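Local coordinates for protein xyloglucan-specific endo-beta-1,4-glucanase BoGH5A (Bacteroides ovatus, PDB 3ZMR) that cleaves internal beta-1,4-glucosidic linkages in the backbone of xyloglucan, with retention of configuration, to release xyloglucan oligosaccharides, at residues D66-R71 / I326-I331; H336-D339 / T344-P347; S415-I420 / I459-K464. One frame throughout, in Å; residues are numbered along the deposited sequence. Where two conformers were deposited one is given.

Interaction 1 (D66-R71 / I326-I331); sequences DTQKER and IVQNRI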
ATOM      1  N   ASP A  66     -19.327   4.135   1.932  1.00 17.76           N
ATOM      2  CA  ASP A  66     -18.268   4.690   2.786  1.00 20.49           C
ATOM      3  C   ASP A  66     -18.762   5.816   3.715  1.00 22.93           C
ATOM      4  O   ASP A  66     -17.951   6.549   4.294  1.00 32.49           O
ATOM      5  CB  ASP A  66     -17.106   5.188   1.907  1.00 21.45           C
ATOM      6  CG  ASP A  66     -17.513   6.296   0.934  1.00 33.10           C
ATOM      7  OD1 ASP A  66     -18.729   6.554   0.744  1.00 70.67           O
ATOM      8  OD2 ASP A  66     -16.584   6.911   0.347  1.00 36.62           O
ATOM      9  N   THR A  67     -20.086   5.944   3.883  1.00 20.75           N
ATOM     10  CA  THR A  67     -20.655   7.058   4.678  1.00 22.34           C
ATOM     11  C   THR A  67     -20.756   6.806   6.194  1.00 19.72           C
ATOM     12  O   THR A  67     -21.073   7.721   6.972  1.00 24.93           O
ATOM     13  CB  THR A  67     -22.060   7.426   4.205  1.00 29.33           C
ATOM     14  OG1 THR A  67     -22.976   6.408   4.621  1.00 20.18           O
ATOM     15  CG2 THR A  67     -22.087   7.641   2.683  1.00 27.11           C
ATOM     16  N   GLN A  68     -20.545   5.558   6.606  1.00 19.93           N
ATOM     17  CA  GLN A  68     -20.647   5.150   8.032  1.00 20.95           C
ATOM     18  C   GLN A  68     -22.053   5.348   8.637  1.00 27.85           C
ATOM     19  O   GLN A  68     -22.217   5.369   9.858  1.00 29.39           O
ATOM     20  CB  GLN A  68     -19.554   5.832   8.898  1.00 25.87           C
ATOM     21  CG  GLN A  68     -18.150   5.524   8.367  1.00 41.10           C
ATOM     22  CD  GLN A  68     -17.017   5.993   9.269  1.00 63.20           C
ATOM     23  OE1 GLN A  68     -17.150   6.964  10.015  1.00145.61           O
ATOM     24  NE2 GLN A  68     -15.874   5.313   9.175  1.00 65.95           N
ATOM     25  N   LYS A  69     -23.048   5.481   7.756  1.00 24.63           N
ATOM     26  CA  LYS A  69     -24.469   5.401   8.116  1.00 22.51           C
ATOM     27  C   LYS A  69     -25.191   4.444   7.176  1.00 18.25           C
ATOM     28  O   LYS A  69     -24.852   4.335   6.006  1.00 23.91           O
ATOM     29  CB  LYS A  69     -25.164   6.757   7.991  1.00 30.75           C
ATOM     30  N   GLU A  70     -26.194   3.756   7.709  1.00 19.00           N
ATOM     31  CA  GLU A  70     -27.144   3.048   6.875  1.00 19.63           C
ATOM     32  C   GLU A  70     -27.733   4.041   5.907  1.00 20.10           C
ATOM     33  O   GLU A  70     -27.977   5.215   6.261  1.00 22.27           O
ATOM     34  CB  GLU A  70     -28.277   2.451   7.709  1.00 26.67           C
ATOM     35  CG  GLU A  70     -29.477   1.992   6.878  1.00 45.74           C
ATOM     36  CD  GLU A  70     -30.677   1.675   7.734  1.00106.04           C
ATOM     37  OE1 GLU A  70     -30.604   0.675   8.475  1.00 44.09           O
ATOM     38  OE2 GLU A  70     -31.685   2.422   7.658  1.00 42.10           O
ATOM     39  N   ARG A  71     -28.020   3.580   4.697  1.00 18.96           N
ATOM     40  CA  ARG A  71     -28.690   4.437   3.726  1.00 16.79           C
ATOM     41  C   ARG A  71     -29.779   3.679   2.987  1.00 15.53           C
ATOM     42  O   ARG A  71     -29.743   2.449   2.853  1.00 17.46           O
ATOM     43  CB  ARG A  71     -27.711   5.087   2.749  1.00 18.98           C
ATOM     44  CG  ARG A  71     -26.840   4.133   1.946  1.00 18.89           C
ATOM     45  CD  ARG A  71     -25.788   4.922   1.188  1.00 18.67           C
ATOM     46  NE  ARG A  71     -25.024   4.064   0.264  1.00 16.65           N
ATOM     47  CZ  ARG A  71     -24.053   4.493  -0.545  1.00 18.08           C
ATOM     48  NH1 ARG A  71     -23.696   5.769  -0.565  1.00 21.56           N
ATOM     49  NH2 ARG A  71     -23.419   3.642  -1.345  1.00 18.71           N
ATOM     50  N   ILE A 326     -13.492   1.443   9.372  1.00 10.32           N
ATOM     51  CA  ILE A 326     -14.378   1.637  10.525  1.00 12.38           C
ATOM     52  C   ILE A 326     -14.037   2.926  11.298  1.00 12.19           C
ATOM     53  O   ILE A 326     -14.807   3.358  12.155  1.00 16.85           O
ATOM     54  CB  ILE A 326     -14.277   0.427  11.500  1.00 16.11           C
ATOM     55  CG1 ILE A 326     -15.396   0.435  12.562  1.00 22.48           C
ATOM     56  CG2 ILE A 326     -12.883   0.372  12.172  1.00 17.81           C
ATOM     57  CD1 ILE A 326     -16.775   0.217  11.999  1.00 59.69           C
ATOM     58  N   VAL A 327     -12.894   3.548  10.964  1.00 10.47           N
ATOM     59  CA  VAL A 327     -12.439   4.831  11.503  1.00 10.81           C
ATOM     60  C   VAL A 327     -12.135   5.739  10.328  1.00 10.96           C
ATOM     61  O   VAL A 327     -11.847   5.261   9.225  1.00 12.60           O
ATOM     62  CB  VAL A 327     -11.210   4.727  12.402  1.00 14.67           C
ATOM     63  CG1 VAL A 327     -11.580   4.143  13.753  1.00 18.76           C
ATOM     64  CG2 VAL A 327     -10.096   3.955  11.699  1.00 11.86           C
ATOM     65  N   GLN A 328     -12.239   7.043  10.570  1.00 11.75           N
ATOM     66  CA  GLN A 328     -12.003   8.045   9.539  1.00 12.32           C
ATOM     67  C   GLN A 328     -10.511   8.428   9.492  1.00  9.69           C
ATOM     68  O   GLN A 328      -9.864   8.619  10.533  1.00 11.31           O
ATOM     69  CB  GLN A 328     -12.848   9.318   9.741  1.00 15.53           C
ATOM     70  CG  GLN A 328     -14.356   9.106   9.660  1.00 18.24           C
ATOM     71  CD  GLN A 328     -15.159  10.408   9.584  1.00 59.37           C
ATOM     72  OE1 GLN A 328     -15.117  11.116   8.576  1.00 94.60           O
ATOM     73  NE2 GLN A 328     -15.913  10.702  10.632  1.00 77.33           N
ATOM     74  N   ASN A 329      -9.994   8.491   8.261  1.00 10.31           N
ATOM     75  CA  ASN A 329      -8.712   9.161   7.968  1.00 10.51           C
ATOM     76  C   ASN A 329      -7.525   8.506   8.721  1.00  8.51           C
ATOM     77  O   ASN A 329      -6.698   9.216   9.351  1.00 11.14           O
ATOM     78  CB  ASN A 329      -8.787  10.672   8.278  1.00 12.82           C
ATOM     79  CG  ASN A 329      -9.889  11.361   7.525  1.00 14.23           C
ATOM     80  OD1 ASN A 329     -10.675  12.101   8.122  1.00 21.49           O
ATOM     81  ND2 ASN A 329      -9.968  11.136   6.250  1.00 13.41           N
ATOM     82  N   ARG A 330      -7.469   7.165   8.666  1.00  8.28           N
ATOM     83  CA  ARG A 330      -6.361   6.422   9.278  0.50  8.76           C
ATOM     84  C   ARG A 330      -5.693   5.470   8.278  1.00  8.91           C
ATOM     85  O   ARG A 330      -5.139   4.420   8.676  1.00  8.98           O
ATOM     86  CB  ARG A 330      -6.805   5.673  10.533  0.50  8.91           C
ATOM     87  CG  ARG A 330      -7.233   6.556  11.706  0.50  9.48           C
ATOM     88  CD  ARG A 330      -6.116   7.475  12.182  0.50  9.59           C
ATOM     89  NE  ARG A 330      -6.427   8.174  13.440  0.50 12.38           N
ATOM     90  CZ  ARG A 330      -7.191   9.264  13.533  0.50 12.32           C
ATOM     91  NH1 ARG A 330      -7.716   9.823  12.437  0.50 13.53           N
ATOM     92  NH2 ARG A 330      -7.397   9.814  14.731  0.50 16.38           N
ATOM     93  N   ILE A 331      -5.723   5.854   6.999  1.00  8.54           N
ATOM     94  CA  ILE A 331      -5.090   5.101   5.913  1.00  7.78           C
ATOM     95  C   ILE A 331      -4.152   5.980   5.078  1.00  8.40           C
ATOM     96  O   ILE A 331      -4.463   7.110   4.682  1.00 10.03           O
ATOM     97  CB  ILE A 331      -6.120   4.414   4.993  1.00 11.85           C
ATOM     98  CG1 ILE A 331      -6.891   3.334   5.798  1.00 12.52           C
ATOM     99  CG2 ILE A 331      -5.419   3.750   3.796  1.00 15.67           C
ATOM    100  CD1 ILE A 331      -8.013   2.631   5.098  1.00 15.04           C
TER
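The side-chain amides of Gln68 and Gln328 meet with their planes turned 75° apart, so neither amide lies flat on the other. Gln68 turns its OE1 to the aliphatic CG of Gln328 at 3.5 Å, and the nearest amide atom of Gln328, NE2, is 4.0 Å from the same oxygen. The other end of the Gln68 amide faces backbone: NE2 lies 3.7 Å from the carbonyl carbon of Ile326 and 3.9 Å from Val327 N. This is a domain-to-domain touch, between a turn joining strands 55-62 and 71-78 of the BACON module and the loop leading into barrel strand 331-337 of the family 5 catalytic domain. With only 118 Å² buried, at the surface, it fits the proposal that BACON, which binds no carbohydrate, may hold the catalytic module away from the cell surface and give it added mobility.

Glutamine suits a loose meeting of this kind, being long enough to reach across and able to offer both a donor and an acceptor. Beyond CG the Gln68 chain is extended (chi2 -172°), which carries the amide away from its own turn, and NE2 makes a weak hydrogen bond to Asp325 O just before the partner segment. The turn itself is held from within and from its own domain. Asn65 bonds both Thr67 OG1 and Lys69 O, while Arg71 NE is hydrogen-bonded to Gln91 OE1 and the arginine lies against Trp44 in a cation-pi contact. Threonine is apt next to Gln68 because its hydroxyl closes an ST turn, Lys69 N donating to Thr67 OG1 over 3.3 Å.

Interaction 2 (H336-D339 / T344-P347); sequences HYYD and TIMP. With BGC (beta-D-glucopyranose), chain C; GLC (alpha-D-glucopyranose), chain L.
In the sugar-binding pocket at the end of barrel strand 331-337, Tyr338 meets Thr344, the last residue of helix 341-344, and Ile345, which follows it. Thr344 OG1 donates to the backbone O of Tyr338 over 2.6 Å, approaching at a C=O...donor angle of 137° and only slightly tilted from the carbonyl plane. Threonine fits here because one branch gives this bond while its methyl, CG2, packs beside the same carbonyl.

Ile345 crosses the tyrosine at about a right angle. Its CG1 lies between the backbone N and the carbonyl carbon (chi1 59°), and from there CD1 is laid over one face of the Tyr338 ring, 4.1 Å from the centroid, as a CH-pi contact. The second branch, CG2, touches ring atom CD1 of Tyr338 at 3.7 Å. The same Ile345 methyl, CD1, also meets the glucose, 3.7 Å from C6 of the beta anomer, so a branched apolar residue serves both ring and sugar. The two glucose anomers overlap in one site, where His216 and Asn261 bind them.

The phenol OH of Tyr338 is hydrogen-bonded to Glu395 OE1, and His336 ND1 to Glu262 OE2. A phenylalanine at Tyr338 would keep the ring face for Ile345 but would probably leave Glu395 OE1 without its phenolic partner and freer to turn. Glu262, probably the proton donor, lies just after the fourth barrel strand (255-258) and Glu395, the inferred nucleophile, near the end of the seventh (391-396), the layout of retaining glycosidases of family 5 with the (beta/alpha)8 fold.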
ATOM      1  N   HIS A 336       6.144   2.965  -4.691  1.00  7.93           N
ATOM      2  CA  HIS A 336       7.592   2.947  -4.755  1.00  7.72           C
ATOM      3  C   HIS A 336       8.005   3.732  -5.980  1.00  8.15           C
ATOM      4  O   HIS A 336       7.216   3.891  -6.908  1.00 11.61           O
ATOM      5  CB  HIS A 336       8.125   1.508  -4.782  1.00  7.64           C
ATOM      6  CG  HIS A 336       7.787   0.701  -3.572  1.00  9.16           C
ATOM      7  ND1 HIS A 336       7.977  -0.658  -3.498  1.00 10.18           N
ATOM      8  CD2 HIS A 336       7.288   1.076  -2.371  1.00 10.14           C
ATOM      9  CE1 HIS A 336       7.590  -1.081  -2.307  1.00  8.73           C
ATOM     10  NE2 HIS A 336       7.153  -0.050  -1.613  1.00  9.42           N
ATOM     11  N   TYR A 337       9.251   4.191  -6.011  1.00  8.58           N
ATOM     12  CA  TYR A 337       9.679   5.075  -7.122  1.00  8.52           C
ATOM     13  C   TYR A 337      11.149   4.810  -7.437  1.00  8.35           C
ATOM     14  O   TYR A 337      12.034   5.139  -6.652  1.00  9.53           O
ATOM     15  CB  TYR A 337       9.469   6.561  -6.793  1.00  8.95           C
ATOM     16  CG  TYR A 337       9.690   7.427  -8.003  1.00  9.44           C
ATOM     17  CD1 TYR A 337       8.760   7.473  -9.038  1.00 14.36           C
ATOM     18  CD2 TYR A 337      10.872   8.141  -8.154  1.00 10.66           C
ATOM     19  CE1 TYR A 337       9.000   8.229 -10.168  1.00 11.75           C
ATOM     20  CE2 TYR A 337      11.121   8.910  -9.270  1.00 15.96           C
ATOM     21  CZ  TYR A 337      10.169   8.955 -10.280  1.00 13.06           C
ATOM     22  OH  TYR A 337      10.394   9.711 -11.410  1.00 12.45           O
ATOM     23  N   TYR A 338      11.364   4.234  -8.607  1.00  8.91           N
ATOM     24  CA  TYR A 338      12.715   3.888  -9.084  1.00 10.70           C
ATOM     25  C   TYR A 338      13.006   4.387 -10.511  1.00  9.63           C
ATOM     26  O   TYR A 338      13.971   3.961 -11.135  1.00 12.50           O
ATOM     27  CB  TYR A 338      12.931   2.387  -8.997  1.00 12.26           C
ATOM     28  CG  TYR A 338      13.106   1.831  -7.603  1.00 10.21           C
ATOM     29  CD1 TYR A 338      14.262   2.080  -6.886  1.00 10.87           C
ATOM     30  CD2 TYR A 338      12.127   1.037  -7.012  1.00  9.11           C
ATOM     31  CE1 TYR A 338      14.452   1.532  -5.629  1.00  9.91           C
ATOM     32  CE2 TYR A 338      12.312   0.485  -5.764  1.00  9.94           C
ATOM     33  CZ  TYR A 338      13.483   0.720  -5.074  1.00  8.85           C
ATOM     34  OH  TYR A 338      13.728   0.150  -3.843  1.00 10.20           O
ATOM     35  N   ASP A 339      12.194   5.302 -11.035  1.00  9.43           N
ATOM     36  CA  ASP A 339      12.450   5.835 -12.361  1.00 10.88           C
ATOM     37  C   ASP A 339      13.640   6.788 -12.285  1.00 10.25           C
ATOM     38  O   ASP A 339      13.768   7.562 -11.344  1.00 11.57           O
ATOM     39  CB  ASP A 339      11.237   6.618 -12.917  1.00 12.15           C
ATOM     40  CG  ASP A 339       9.985   5.762 -13.099  1.00 12.01           C
ATOM     41  OD1 ASP A 339      10.082   4.517 -13.144  1.00 14.81           O
ATOM     42  OD2 ASP A 339       8.896   6.381 -13.233  1.00 14.06           O
ATOM     43  N   THR A 344      18.747   3.713 -11.799  1.00 11.24           N
ATOM     44  CA  THR A 344      18.640   3.389 -10.375  1.00 11.62           C
ATOM     45  C   THR A 344      19.028   1.955 -10.020  1.00 11.40           C
ATOM     46  O   THR A 344      19.854   1.755  -9.137  1.00 14.43           O
ATOM     47  CB  THR A 344      17.247   3.656  -9.814  1.00 12.27           C
ATOM     48  OG1 THR A 344      16.289   2.892 -10.555  1.00 10.65           O
ATOM     49  CG2 THR A 344      16.927   5.160  -9.850  1.00 18.06           C
ATOM     50  N   ILE A 345      18.386   0.969 -10.648  1.00 10.60           N
ATOM     51  CA  ILE A 345      18.450  -0.412 -10.165  1.00 12.59           C
ATOM     52  C   ILE A 345      18.669  -1.484 -11.246  1.00 14.80           C
ATOM     53  O   ILE A 345      18.777  -2.673 -10.938  1.00 15.93           O
ATOM     54  CB  ILE A 345      17.238  -0.768  -9.273  1.00 21.30           C
ATOM     55  CG1 ILE A 345      15.943  -0.603 -10.024  1.00 17.09           C
ATOM     56  CG2 ILE A 345      17.214   0.068  -7.979  1.00 28.08           C
ATOM     57  CD1 ILE A 345      14.773  -1.212  -9.262  1.00 21.72           C
ATOM     58  N   MET A 346      18.811  -1.069 -12.500  1.00 13.29           N
ATOM     59  CA  MET A 346      19.131  -2.052 -13.567  1.00 13.83           C
ATOM     60  C   MET A 346      20.473  -2.710 -13.212  1.00 13.41           C
ATOM     61  O   MET A 346      21.405  -2.016 -12.771  1.00 13.29           O
ATOM     62  CB  MET A 346      19.243  -1.371 -14.910  1.00 15.82           C
ATOM     63  CG  MET A 346      19.786  -2.260 -16.031  1.00 15.18           C
ATOM     64  SD  MET A 346      19.789  -1.438 -17.633  1.00 17.59           S
ATOM     65  CE  MET A 346      18.075  -1.641 -18.092  1.00 19.01           C
ATOM     66  N   PRO A 347      20.560  -4.047 -13.338  1.00 13.32           N
ATOM     67  CA  PRO A 347      21.789  -4.758 -13.005  1.00 19.54           C
ATOM     68  C   PRO A 347      23.009  -4.316 -13.813  1.00 15.89           C
ATOM     69  O   PRO A 347      22.897  -3.791 -14.936  1.00 15.97           O
ATOM     70  CB  PRO A 347      21.452  -6.236 -13.283  1.00 21.18           C
ATOM     71  CG  PRO A 347      19.976  -6.336 -13.189  1.00 19.75           C
ATOM     72  CD  PRO A 347      19.442  -4.983 -13.603  1.00 18.13           C
TER
HETATM   73  C2  BGC C   1      10.966  -4.372  -3.832  0.50 20.95           C
HETATM   74  C3  BGC C   1      12.363  -4.570  -3.220  0.50 22.28           C
HETATM   75  C4  BGC C   1      13.465  -4.570  -4.275  0.50 29.09           C
HETATM   76  C5  BGC C   1      13.251  -3.268  -5.060  0.50 35.62           C
HETATM   77  C6  BGC C   1      14.336  -3.082  -6.107  0.50 39.76           C
HETATM   78  C1  BGC C   1      10.818  -3.251  -4.871  0.50 25.60           C
HETATM   79  O2  BGC C   1      10.030  -4.145  -2.780  0.50 15.46           O
HETATM   80  O3  BGC C   1      12.374  -5.822  -2.502  0.50 21.62           O
HETATM   81  O4  BGC C   1      14.768  -4.700  -3.639  0.50 26.44           O
HETATM   82  O5  BGC C   1      11.968  -3.260  -5.719  0.50 41.96           O
HETATM   83  O6  BGC C   1      14.444  -4.321  -6.828  0.50 61.75           O
HETATM   84  C1  GLC L1519      11.256  -3.104  -4.693  0.50 18.82           C
HETATM   85  C2  GLC L1519      11.166  -4.316  -3.773  0.50 15.45           C
HETATM   86  C3  GLC L1519      12.507  -4.626  -3.106  0.50 13.01           C
HETATM   87  C4  GLC L1519      13.550  -4.741  -4.222  0.50 18.55           C
HETATM   88  C5  GLC L1519      13.466  -3.539  -5.174  0.50 39.31           C
HETATM   89  C6  GLC L1519      14.489  -3.565  -6.306  0.50 70.31           C
HETATM   90  O2  GLC L1519      10.137  -4.096  -2.844  0.50 11.30           O
HETATM   91  O3  GLC L1519      12.426  -5.791  -2.255  0.50  7.94           O
HETATM   92  O4  GLC L1519      14.796  -4.762  -3.581  0.50 25.57           O
HETATM   93  O5  GLC L1519      12.167  -3.426  -5.711  0.50 24.90           O
HETATM   94  O6  GLC L1519      15.634  -2.876  -5.839  0.50 90.45           O

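Interaction 3 (S415-I420 / I459-K464); sequences SRNDYI and IAAIMK
Ile420 carries CG1 opposite its carbonyl carbon (chi1 -71°), which leaves the other branch, CG2, pointing at the neighbouring helix and against CG1 of Ile462. Ile462 has nearly the same first torsion, -66°, and there it is the longer branch that supplies the touching atom. The two isoleucines cross at a slant, and CG2 of Ile420 comes within 3.4 Å of Ile462 CG1, tighter than usual carbon-carbon contact. The same CG2 of Ile420 lies 4.1 Å from the methyl of Ala461.

Helices 406-429 and 456-471 follow the seventh and eighth strands of the (beta/alpha)8 barrel and pack side by side on its outside. Their segments here run in nearly the same direction, inclined by -27°, with axes 8.6 Å apart. Ala461 suits the close spot, since its side chain is a single methyl, CB, which lies 3.5 Å from the backbone O of Asn417 and 4.0 Å from Asn417 CB. Asn417 meets the alanine with that backbone O and its CB; its OD1 is hydrogen-bonded to Ser458 OG, one residue before the partner segment, and Arg416 NH1 reaches that same hydroxyl.

Both isoleucines also rest on Tyr436 of strand 433-436, so the branched side chains fill the angle between two helices and the barrel wall. The contact between the two segments is thus one of van der Waals fit, methyl and methylene groups against each other and against one backbone carbonyl, with no charged pair in it, and the polar bonds to Ser458 OG lie beside it.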
ATOM      1  N   SER A 415      26.078  11.914  -9.525  1.00 10.38           N
ATOM      2  CA  SER A 415      24.763  11.696 -10.111  1.00 11.07           C
ATOM      3  C   SER A 415      23.833  11.079  -9.067  1.00  9.90           C
ATOM      4  O   SER A 415      22.667  11.456  -8.991  1.00 10.27           O
ATOM      5  CB  SER A 415      24.872  10.746 -11.300  1.00 11.06           C
ATOM      6  OG  SER A 415      25.393  11.415 -12.454  1.00 11.72           O
ATOM      7  N   ARG A 416      24.309  10.079  -8.340  1.00 11.31           N
ATOM      8  CA  ARG A 416      23.474   9.434  -7.301  1.00  9.95           C
ATOM      9  C   ARG A 416      22.988  10.481  -6.322  1.00  8.96           C
ATOM     10  O   ARG A 416      21.800  10.525  -5.930  1.00  9.29           O
ATOM     11  CB  ARG A 416      24.189   8.353  -6.497  1.00 11.34           C
ATOM     12  CG  ARG A 416      24.634   7.165  -7.307  1.00 12.91           C
ATOM     13  CD  ARG A 416      25.325   6.184  -6.378  1.00  9.86           C
ATOM     14  NE  ARG A 416      24.386   5.545  -5.444  1.00 10.49           N
ATOM     15  CZ  ARG A 416      24.243   5.863  -4.156  1.00 10.53           C
ATOM     16  NH1 ARG A 416      24.991   6.791  -3.565  1.00 10.74           N
ATOM     17  NH2 ARG A 416      23.299   5.221  -3.452  1.00 11.33           N
ATOM     18  N   ASN A 417      23.896  11.309  -5.838  1.00 12.34           N
ATOM     19  CA  ASN A 417      23.540  12.311  -4.823  1.00  9.83           C
ATOM     20  C   ASN A 417      22.654  13.437  -5.358  1.00 10.62           C
ATOM     21  O   ASN A 417      21.731  13.895  -4.676  1.00 10.71           O
ATOM     22  CB  ASN A 417      24.794  12.800  -4.110  1.00 10.87           C
ATOM     23  CG  ASN A 417      25.403  11.712  -3.262  1.00 11.59           C
ATOM     24  OD1 ASN A 417      24.678  10.836  -2.733  1.00 11.90           O
ATOM     25  ND2 ASN A 417      26.717  11.714  -3.152  1.00 13.46           N
ATOM     26  N   ASP A 418      22.861  13.826  -6.608  1.00  9.62           N
ATOM     27  CA  ASP A 418      21.994  14.810  -7.282  1.00 10.79           C
ATOM     28  C   ASP A 418      20.570  14.227  -7.380  1.00 10.41           C
ATOM     29  O   ASP A 418      19.573  14.905  -7.120  1.00 10.67           O
ATOM     30  CB  ASP A 418      22.535  15.156  -8.686  1.00 17.82           C
ATOM     31  CG  ASP A 418      23.793  16.001  -8.647  1.00 13.35           C
ATOM     32  OD1 ASP A 418      24.174  16.537  -7.558  1.00 15.84           O
ATOM     33  OD2 ASP A 418      24.393  16.127  -9.739  1.00 17.41           O
ATOM     34  N   TYR A 419      20.495  12.964  -7.777  1.00  9.62           N
ATOM     35  CA  TYR A 419      19.228  12.252  -7.961  1.00 10.72           C
ATOM     36  C   TYR A 419      18.465  12.121  -6.618  1.00 10.04           C
ATOM     37  O   TYR A 419      17.285  12.430  -6.515  1.00 10.80           O
ATOM     38  CB  TYR A 419      19.476  10.843  -8.558  1.00 13.79           C
ATOM     39  CG  TYR A 419      18.231  10.002  -8.655  1.00  8.83           C
ATOM     40  CD1 TYR A 419      17.402  10.092  -9.750  1.00  9.13           C
ATOM     41  CD2 TYR A 419      17.892   9.130  -7.638  1.00 12.72           C
ATOM     42  CE1 TYR A 419      16.244   9.361  -9.843  1.00 12.77           C
ATOM     43  CE2 TYR A 419      16.752   8.340  -7.736  1.00 10.24           C
ATOM     44  CZ  TYR A 419      15.928   8.454  -8.840  1.00  8.77           C
ATOM     45  OH  TYR A 419      14.743   7.717  -8.910  1.00 10.37           O
ATOM     46  N   ILE A 420      19.164  11.660  -5.609  1.00  8.68           N
ATOM     47  CA  ILE A 420      18.629  11.507  -4.268  1.00  9.19           C
ATOM     48  C   ILE A 420      18.062  12.811  -3.751  1.00  9.52           C
ATOM     49  O   ILE A 420      16.910  12.868  -3.265  1.00 10.25           O
ATOM     50  CB  ILE A 420      19.693  10.935  -3.285  1.00 12.01           C
ATOM     51  CG1 ILE A 420      19.977   9.459  -3.603  1.00  9.62           C
ATOM     52  CG2 ILE A 420      19.227  11.070  -1.836  1.00 12.81           C
ATOM     53  CD1 ILE A 420      21.207   8.886  -2.926  1.00 10.16           C
ATOM     54  N   ILE A 459      23.694  10.564   2.808  1.00  9.91           N
ATOM     55  CA  ILE A 459      22.867  11.043   3.926  1.00 10.68           C
ATOM     56  C   ILE A 459      22.681  12.550   3.783  1.00  9.33           C
ATOM     57  O   ILE A 459      21.553  13.088   3.915  1.00 10.34           O
ATOM     58  CB  ILE A 459      23.442  10.687   5.302  1.00 11.62           C
ATOM     59  CG1 ILE A 459      23.474   9.161   5.489  1.00 11.26           C
ATOM     60  CG2 ILE A 459      22.631  11.370   6.399  1.00 10.88           C
ATOM     61  CD1 ILE A 459      24.277   8.702   6.683  1.00 12.31           C
ATOM     62  N   ALA A 460      23.781  13.258   3.532  1.00 10.87           N
ATOM     63  CA  ALA A 460      23.728  14.723   3.376  1.00 11.42           C
ATOM     64  C   ALA A 460      22.837  15.146   2.201  1.00 12.17           C
ATOM     65  O   ALA A 460      22.144  16.178   2.278  1.00 12.07           O
ATOM     66  CB  ALA A 460      25.119  15.316   3.238  1.00 13.27           C
ATOM     67  N   ALA A 461      22.822  14.367   1.112  1.00 11.27           N
ATOM     68  CA  ALA A 461      21.964  14.661  -0.043  1.00 14.75           C
ATOM     69  C   ALA A 461      20.473  14.595   0.350  1.00 11.31           C
ATOM     70  O   ALA A 461      19.652  15.424  -0.046  1.00 11.91           O
ATOM     71  CB  ALA A 461      22.245  13.691  -1.172  1.00 16.65           C
ATOM     72  N   ILE A 462      20.129  13.579   1.134  1.00 11.20           N
ATOM     73  CA  ILE A 462      18.768  13.437   1.639  1.00 11.51           C
ATOM     74  C   ILE A 462      18.428  14.639   2.533  1.00  9.44           C
ATOM     75  O   ILE A 462      17.357  15.255   2.366  1.00 11.49           O
ATOM     76  CB  ILE A 462      18.565  12.120   2.414  1.00  9.96           C
ATOM     77  CG1 ILE A 462      18.710  10.925   1.483  1.00 10.17           C
ATOM     78  CG2 ILE A 462      17.208  12.088   3.121  1.00 13.45           C
ATOM     79  CD1 ILE A 462      18.785   9.592   2.202  1.00 10.76           C
ATOM     80  N   MET A 463      19.319  14.995   3.452  1.00  9.58           N
ATOM     81  CA  MET A 463      19.012  16.077   4.384  1.00 16.78           C
ATOM     82  C   MET A 463      18.912  17.424   3.648  1.00 12.51           C
ATOM     83  O   MET A 463      18.118  18.281   4.007  1.00 12.36           O
ATOM     84  CB  MET A 463      20.047  16.130   5.495  1.00 17.10           C
ATOM     85  CG  MET A 463      20.042  14.899   6.375  1.00 16.15           C
ATOM     86  SD  MET A 463      18.444  14.511   7.135  1.00 17.16           S
ATOM     87  CE  MET A 463      18.446  12.723   7.122  1.00 23.08           C
ATOM     88  N   LYS A 464      19.703  17.589   2.595  1.00 12.33           N
ATOM     89  CA  LYS A 464      19.661  18.802   1.757  1.00 12.73           C
ATOM     90  C   LYS A 464      18.300  18.862   1.067  1.00 14.01           C
ATOM     91  O   LYS A 464      17.650  19.921   1.005  1.00 16.03           O
ATOM     92  CB  LYS A 464      20.789  18.808   0.727  1.00 14.93           C
ATOM     93  CG  LYS A 464      20.838  20.090  -0.109  1.00 24.68           C
ATOM     94  CD  LYS A 464      22.154  20.228  -0.851  1.00 23.62           C
ATOM     95  CE  LYS A 464      22.074  21.306  -1.935  1.00 37.72           C
ATOM     96  NZ  LYS A 464      23.067  21.080  -3.036  1.00 48.03           N
TER

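Overall arrangement
From the N terminus, interaction 1 comes first: it brings the BACON turn against the loop before barrel strand 331-337, closing a span of 254 residues that holds the first five barrel strands. Interaction 2 follows, a short closure at the end of that sixth strand, and interaction 3 then joins the helices after the seventh and eighth strands, closing a span of 38 residues that holds the eighth, 433-436. The three lie in series; none nests in or crosses another. Interactions 2 and 3, with centres 15 Å apart, are linked by a probable hydrogen bond between Asp339 O and Tyr419 OH. Interaction 1 stands apart on the opposite side of the chain's centre, its own centre 36 Å from that of interaction 2.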